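Local coordinates for fructose-bisphosphate aldolase (Plasmodium falciparum, PDB 4TR9), which belongs to the class I aldolase family of TIM-barrel enzymes and binds 38D and a peptide in this structure, at residues Q44-K47 with K48-N52; S315-N318 with T319-G322. All blocks are in the same frame, centred on the assembly; numbering follows the deposited sequence.

Contact 1 of 2, residues Q44-K47 with K48-N52. With 38D (N'-[(E)-(2,4-dichlorophenyl)methylidene]-3,4-dihydroxybenzohydrazide), chain K.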
ATOM      1  N   GLN A  44      -1.171 -36.755   9.290  1.00 67.26           N
ATOM      2  CA  GLN A  44       0.223 -36.800   9.716  1.00 77.31           C
ATOM      3  C   GLN A  44       0.420 -36.073  11.044  1.00 71.80           C
ATOM      4  O   GLN A  44       1.389 -36.324  11.760  1.00 73.27           O
ATOM      5  CB  GLN A  44       1.132 -36.194   8.645  1.00 85.28           C
ATOM      6  CG  GLN A  44       0.866 -34.725   8.360  1.00 99.15           C
ATOM      7  CD  GLN A  44       1.815 -34.151   7.325  1.00108.13           C
ATOM      8  OE1 GLN A  44       2.574 -34.883   6.690  1.00119.05           O
ATOM      9  NE2 GLN A  44       1.775 -32.835   7.152  1.00 99.73           N
ATOM     10  N   THR A  45      -0.505 -35.174  11.367  1.00 79.25           N
ATOM     11  CA  THR A  45      -0.436 -34.417  12.613  1.00 69.68           C
ATOM     12  C   THR A  45      -0.934 -35.252  13.787  1.00 66.85           C
ATOM     13  O   THR A  45      -0.295 -35.307  14.838  1.00 67.47           O
ATOM     14  CB  THR A  45      -1.259 -33.117  12.535  1.00 66.93           C
ATOM     15  OG1 THR A  45      -0.797 -32.318  11.439  1.00 75.09           O
ATOM     16  CG2 THR A  45      -1.124 -32.324  13.826  1.00 61.83           C
ATOM     17  N   ILE A  46      -2.077 -35.904  13.598  1.00 66.66           N
ATOM     18  CA  ILE A  46      -2.661 -36.743  14.637  1.00 62.63           C
ATOM     19  C   ILE A  46      -1.840 -38.020  14.814  1.00 69.27           C
ATOM     20  O   ILE A  46      -1.940 -38.699  15.835  1.00 67.39           O
ATOM     21  CB  ILE A  46      -4.130 -37.103  14.311  1.00 57.88           C
ATOM     22  CG1 ILE A  46      -4.864 -37.586  15.565  1.00 50.74           C
ATOM     23  CG2 ILE A  46      -4.200 -38.141  13.201  1.00 63.55           C
ATOM     24  CD1 ILE A  46      -4.937 -36.549  16.663  1.00 46.92           C
ATOM     25  N   LYS A  47      -1.020 -38.332  13.814  1.00 59.81           N
ATOM     26  CA  LYS A  47      -0.153 -39.503  13.868  1.00 69.33           C
ATOM     27  C   LYS A  47       0.896 -39.355  14.961  1.00 67.59           C
ATOM     28  O   LYS A  47       1.115 -40.272  15.753  1.00 70.00           O
ATOM     29  CB  LYS A  47       0.532 -39.732  12.521  1.00 74.48           C
ATOM     30  CG  LYS A  47       1.546 -40.863  12.539  1.00 83.64           C
ATOM     31  CD  LYS A  47       2.297 -40.962  11.225  1.00 99.81           C
ATOM     32  CE  LYS A  47       3.337 -42.068  11.277  1.00107.43           C
ATOM     33  NZ  LYS A  47       2.719 -43.402  11.511  1.00115.09           N
ATOM     34  N   LYS A  48       1.537 -38.191  15.001  1.00 72.81           N
ATOM     35  CA  LYS A  48       2.584 -37.920  15.979  1.00 76.15           C
ATOM     36  C   LYS A  48       2.033 -37.901  17.402  1.00 68.62           C
ATOM     37  O   LYS A  48       2.785 -38.012  18.370  1.00 70.83           O
ATOM     38  CB  LYS A  48       3.275 -36.592  15.664  1.00 78.31           C
ATOM     39  CG  LYS A  48       3.911 -36.543  14.284  1.00 95.91           C
ATOM     40  CD  LYS A  48       4.628 -35.223  14.048  1.00103.35           C
ATOM     41  CE  LYS A  48       5.243 -35.174  12.659  1.00107.81           C
ATOM     42  NZ  LYS A  48       6.201 -36.292  12.438  1.00110.65           N
ATOM     43  N   ARG A  49       0.716 -37.758  17.523  1.00 79.39           N
ATOM     44  CA  ARG A  49       0.057 -37.811  18.822  1.00 71.61           C
ATOM     45  C   ARG A  49      -0.133 -39.256  19.266  1.00 71.06           C
ATOM     46  O   ARG A  49       0.139 -39.602  20.415  1.00 74.89           O
ATOM     47  CB  ARG A  49      -1.292 -37.091  18.772  1.00 59.87           C
ATOM     48  CG  ARG A  49      -1.190 -35.644  18.331  1.00 58.95           C
ATOM     49  CD  ARG A  49      -0.302 -34.850  19.269  1.00 67.08           C
ATOM     50  NE  ARG A  49       0.262 -33.675  18.615  1.00 71.91           N
ATOM     51  CZ  ARG A  49       1.487 -33.623  18.101  1.00 77.48           C
ATOM     52  NH1 ARG A  49       1.918 -32.512  17.521  1.00 90.68           N
ATOM     53  NH2 ARG A  49       2.282 -34.682  18.174  1.00 83.93           N
ATOM     54  N   PHE A  50      -0.597 -40.098  18.348  1.00 63.13           N
ATOM     55  CA  PHE A  50      -0.812 -41.509  18.645  1.00 66.51           C
ATOM     56  C   PHE A  50       0.509 -42.232  18.896  1.00 74.83           C
ATOM     57  O   PHE A  50       0.557 -43.215  19.635  1.00 73.74           O
ATOM     58  CB  PHE A  50      -1.577 -42.189  17.507  1.00 64.37           C
ATOM     59  CG  PHE A  50      -3.038 -41.835  17.459  1.00 58.42           C
ATOM     60  CD1 PHE A  50      -3.639 -41.166  18.512  1.00 50.98           C
ATOM     61  CD2 PHE A  50      -3.811 -42.182  16.363  1.00 60.97           C
ATOM     62  CE1 PHE A  50      -4.984 -40.843  18.471  1.00 43.42           C
ATOM     63  CE2 PHE A  50      -5.157 -41.863  16.316  1.00 54.31           C
ATOM     64  CZ  PHE A  50      -5.743 -41.193  17.372  1.00 48.65           C
ATOM     65  N   ASP A  51       1.578 -41.736  18.279  1.00 66.26           N
ATOM     66  CA  ASP A  51       2.901 -42.330  18.442  1.00 72.64           C
ATOM     67  C   ASP A  51       3.437 -42.133  19.856  1.00 71.84           C
ATOM     68  O   ASP A  51       4.133 -42.997  20.390  1.00 76.90           O
ATOM     69  CB  ASP A  51       3.883 -41.738  17.428  1.00 79.84           C
ATOM     70  CG  ASP A  51       3.524 -42.084  15.996  1.00 91.81           C
ATOM     71  OD1 ASP A  51       2.902 -43.144  15.777  1.00 93.65           O
ATOM     72  OD2 ASP A  51       3.861 -41.292  15.090  1.00 88.74           O
ATOM     73  N   ASN A  52       3.110 -40.993  20.458  1.00 78.06           N
ATOM     74  CA  ASN A  52       3.575 -40.673  21.803  1.00 78.24           C
ATOM     75  C   ASN A  52       2.964 -41.587  22.859  1.00 75.38           C
ATOM     76  O   ASN A  52       3.620 -41.941  23.839  1.00 76.97           O
ATOM     77  CB  ASN A  52       3.270 -39.213  22.137  1.00 74.37           C
ATOM     78  CG  ASN A  52       4.022 -38.243  21.247  1.00 78.97           C
ATOM     79  OD1 ASN A  52       5.094 -38.559  20.730  1.00 86.80           O
ATOM     80  ND2 ASN A  52       3.463 -37.052  21.065  1.00 74.81           N
TER
HETATM   81  N12 38D K 401       0.624 -28.844  11.685  0.85 78.90           N
HETATM   82  C13 38D K 401       1.691 -28.725  12.639  0.85 78.90           C
HETATM   83  C15 38D K 401       3.065 -30.102  11.079  0.85 78.90           C
HETATM   84  C17 38D K 401       5.449 -29.904  10.949  0.85 78.90           C
HETATM   85  C20 38D K 401       4.231 -28.527  12.487  0.85 78.90           C
HETATM   86  C01 38D K 401      -2.542 -26.590  13.566  0.85 78.90           C
HETATM   87  C02 38D K 401      -3.526 -25.866  14.239  0.85 78.90           C
HETATM   88  O03 38D K 401      -3.212 -24.684  14.943  0.85 78.90           O
HETATM   89  C04 38D K 401      -4.839 -26.315  14.218  0.85 78.90           C
HETATM   90  C05 38D K 401      -5.168 -27.471  13.533  0.85 78.90           C
HETATM   91  C06 38D K 401      -4.194 -28.191  12.864  0.85 78.90           C
HETATM   92  O07 38D K 401      -5.856 -25.601  14.893  0.85 78.90           O
HETATM   93  C08 38D K 401      -2.889 -27.746  12.876  0.85 78.90           C
HETATM   94  C09 38D K 401      -1.837 -28.576  12.134  0.85 78.90           C
HETATM   95  O10 38D K 401      -2.182 -29.543  11.464  0.85 78.90           O
HETATM   96  N11 38D K 401      -0.461 -28.186  12.269  0.85 78.90           N
HETATM   97  C14 38D K 401       3.041 -29.122  12.052  0.85 78.90           C
HETATM   98  C16 38D K 401       4.272 -30.496  10.521  0.85 78.90           C
HETATM   99 CL1  38D K 401       6.949 -30.416  10.232  0.85 78.90          CL
HETATM  100  C19 38D K 401       5.439 -28.923  11.926  0.85 78.90           C
HETATM  101 CL2  38D K 401       4.241 -27.290  13.716  0.85 78.90          CL
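I46 and F50 meet one turn apart on the helix. CG1 of I46 approaches CZ, at the far end of the F50 ring, at 4.1 Å. The CG1 branch lies anti to the backbone N (chi1 -162°), which turns it forward along the helix toward the ring. Over one face of the same ring sits I46 O, 3.7 Å from CG of F50 and displaced toward the rim. F50 N also hydrogen-bonds this carbonyl (3.2 Å), and R49 N adds a weaker bond to it. One oxygen thus takes two backbone donors.

The R49 chain bends at chi2 (-60°). This fold-back lays its guanidinium over T45 O, which stands 4.0 Å above the plane. The other polar pair is K47 with D51. D51 N bonds K47 O at 3.0 Å, and OD2 of D51 rests 3.5 Å from CG of K47. K47 NZ stops 4.3 Å from OD1 of D51, beyond salt-bridge range, so any mutual attraction is probably modest.

All of this belongs to helix 43-52, which follows barrel strand 35-39 in the TIM-barrel fold. Its first turn borders the ligand pocket: T45 OG1 has O10 of 38D as a neighbour at 3.1 Å. T45 OG1 is hydrogen-bonded with S42 OG.

Further out, F50 is packed against L55 and against N61, R62 and Y65 of helix 59-70. F50 and R49 both face helix 310-320, and R49 makes a cation-pi contact with an aromatic side chain of the bound peptide.

Contact 2 of 2, residues S315-N318 with T319-G322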
ATOM      1  N   SER A 315      -3.165 -34.123  28.024  1.00 43.96           N
ATOM      2  CA  SER A 315      -3.325 -35.025  29.159  1.00 54.29           C
ATOM      3  C   SER A 315      -4.399 -36.075  28.897  1.00 52.45           C
ATOM      4  O   SER A 315      -4.382 -37.153  29.492  1.00 60.37           O
ATOM      5  CB  SER A 315      -3.663 -34.235  30.425  1.00 55.77           C
ATOM      6  OG  SER A 315      -2.581 -33.408  30.814  1.00 56.52           O
ATOM      7  N   VAL A 316      -5.333 -35.755  28.008  1.00 43.31           N
ATOM      8  CA  VAL A 316      -6.405 -36.678  27.656  1.00 48.04           C
ATOM      9  C   VAL A 316      -5.848 -37.906  26.947  1.00 52.11           C
ATOM     10  O   VAL A 316      -6.194 -39.041  27.278  1.00 54.31           O
ATOM     11  CB  VAL A 316      -7.458 -36.003  26.758  1.00 46.41           C
ATOM     12  CG1 VAL A 316      -8.510 -37.010  26.322  1.00 50.11           C
ATOM     13  CG2 VAL A 316      -8.102 -34.837  27.486  1.00 45.42           C
ATOM     14  N   LEU A 317      -4.979 -37.668  25.971  1.00 52.47           N
ATOM     15  CA  LEU A 317      -4.337 -38.741  25.221  1.00 49.40           C
ATOM     16  C   LEU A 317      -3.496 -39.636  26.126  1.00 55.92           C
ATOM     17  O   LEU A 317      -3.482 -40.857  25.964  1.00 59.61           O
ATOM     18  CB  LEU A 317      -3.468 -38.158  24.104  1.00 50.15           C
ATOM     19  CG  LEU A 317      -4.200 -37.632  22.868  1.00 48.34           C
ATOM     20  CD1 LEU A 317      -3.352 -36.604  22.138  1.00 48.22           C
ATOM     21  CD2 LEU A 317      -4.550 -38.784  21.942  1.00 44.06           C
ATOM     22  N   ASN A 318      -2.799 -39.024  27.078  1.00 52.24           N
ATOM     23  CA  ASN A 318      -1.964 -39.768  28.015  1.00 55.21           C
ATOM     24  C   ASN A 318      -2.789 -40.665  28.929  1.00 64.78           C
ATOM     25  O   ASN A 318      -2.346 -41.744  29.322  1.00 71.64           O
ATOM     26  CB  ASN A 318      -1.119 -38.811  28.856  1.00 57.94           C
ATOM     27  CG  ASN A 318      -0.096 -38.056  28.031  1.00 59.09           C
ATOM     28  OD1 ASN A 318       0.464 -38.592  27.075  1.00 63.85           O
ATOM     29  ND2 ASN A 318       0.152 -36.805  28.398  1.00 56.66           N
ATOM     30  N   THR A 319      -3.991 -40.210  29.267  1.00 51.89           N
ATOM     31  CA  THR A 319      -4.880 -40.971  30.134  1.00 56.72           C
ATOM     32  C   THR A 319      -5.582 -42.079  29.354  1.00 57.38           C
ATOM     33  O   THR A 319      -5.715 -43.205  29.834  1.00 61.98           O
ATOM     34  CB  THR A 319      -5.935 -40.061  30.791  1.00 52.87           C
ATOM     35  OG1 THR A 319      -5.280 -39.002  31.498  1.00 52.36           O
ATOM     36  CG2 THR A 319      -6.798 -40.851  31.760  1.00 62.85           C
ATOM     37  N   TRP A 320      -6.019 -41.750  28.144  1.00 54.18           N
ATOM     38  CA  TRP A 320      -6.747 -42.688  27.298  1.00 57.58           C
ATOM     39  C   TRP A 320      -5.859 -43.834  26.817  1.00 59.99           C
ATOM     40  O   TRP A 320      -6.174 -45.004  27.040  1.00 66.81           O
ATOM     41  CB  TRP A 320      -7.352 -41.948  26.104  1.00 49.81           C
ATOM     42  CG  TRP A 320      -8.083 -42.827  25.143  1.00 57.38           C
ATOM     43  CD1 TRP A 320      -9.054 -43.738  25.440  1.00 60.31           C
ATOM     44  CD2 TRP A 320      -7.919 -42.863  23.720  1.00 54.97           C
ATOM     45  NE1 TRP A 320      -9.498 -44.346  24.291  1.00 60.60           N
ATOM     46  CE2 TRP A 320      -8.818 -43.826  23.221  1.00 54.79           C
ATOM     47  CE3 TRP A 320      -7.097 -42.176  22.822  1.00 51.97           C
ATOM     48  CZ2 TRP A 320      -8.917 -44.122  21.864  1.00 52.66           C
ATOM     49  CZ3 TRP A 320      -7.196 -42.472  21.474  1.00 46.78           C
ATOM     50  CH2 TRP A 320      -8.099 -43.436  21.008  1.00 51.45           C
ATOM     51  N   GLN A 321      -4.755 -43.486  26.160  1.00 59.46           N
ATOM     52  CA  GLN A 321      -3.797 -44.460  25.634  1.00 60.96           C
ATOM     53  C   GLN A 321      -4.439 -45.486  24.701  1.00 58.59           C
ATOM     54  O   GLN A 321      -4.012 -46.639  24.648  1.00 66.42           O
ATOM     55  CB  GLN A 321      -3.080 -45.183  26.779  1.00 60.17           C
ATOM     56  CG  GLN A 321      -1.982 -44.366  27.438  1.00 61.49           C
ATOM     57  CD  GLN A 321      -1.239 -45.147  28.503  1.00 70.75           C
ATOM     58  OE1 GLN A 321      -1.745 -46.137  29.031  1.00 70.26           O
ATOM     59  NE2 GLN A 321      -0.027 -44.706  28.822  1.00 68.06           N
ATOM     60  N   GLY A 322      -5.465 -45.060  23.971  1.00 55.98           N
ATOM     61  CA  GLY A 322      -6.105 -45.910  22.983  1.00 60.78           C
ATOM     62  C   GLY A 322      -6.845 -47.105  23.553  1.00 62.88           C
ATOM     63  O   GLY A 322      -7.096 -48.079  22.843  1.00 64.13           O
TER
HETATM   64  O   HOH W   1       0.919 -42.516  29.119  1.00 70.05           O
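T319 turns back onto S315 and grips its carbonyl with two hydrogen bonds. OG1 of T319 donates to S315 O at 2.9 Å, and T319 N reaches the same oxygen at 3.1 Å. The two donors come from opposite faces of the carbonyl plane. The hydroxyl can reach it because OG1 stands beside the backbone N (chi1 -56°), pointing back down the helix. A polar side chain on the helix surface is thereby tied to the backbone. S315 OG is engaged separately, by E284 OE1.

The remaining backbone bonds run one turn apart. W320 N binds V316 O at 2.8 Å, and Q321 N binds L317 O at 2.9 Å. T319 N has a further weak bond to V316 O.

CG of Q321 lies 3.2 Å from N318 O, and the chain runs on extended from there. A water bridge between N318 O and Q321 NE2 is doubtful.

Between the two segments the apolar contact is L317 with W320. CD2 of L317 meets the edge of the W320 indole, 4.3 Å from CE3 and near the ring plane. One face of the indole is covered by G322, whose CA stands 3.3 Å above its centre. Around this pair, Y65 meets the W320 ring with the planes about 25° apart, while L317 touches I53 and an aromatic side chain of the bound peptide. Helix 327-346 packs on V316 and T319.

After W320 the chain leaves the helix. Q321 takes positive phi (55°) and G322 does likewise. A left-handed residue directly after the last turn is a common way to end a helix, here helix 310-320, which follows barrel strand 303-308 of the TIM barrel.

How the contacts relate
Both contacts are single-helix, local contacts with a buried side and an exposed side, and their centres are 12 Å apart. Contact 1 runs along helix 43-52, whose start borders the 38D pocket. Contact 2 closes helix 310-320, where the L317 side chain lies about 13 Å from 38D. Their buried sides pack together: F50 CE1 lies 4.1 Å from L317 CD2 and also 4.1 Å from W320 CZ3. R49 CB touches L317 CD1. Both helices also share Y65 of helix 59-70 and the bound peptide as neighbours. Their exposed sides differ. Contact 1 carries charged lysines and an aspartate, whereas contact 2 relies on neutral hydroxyl and amide groups.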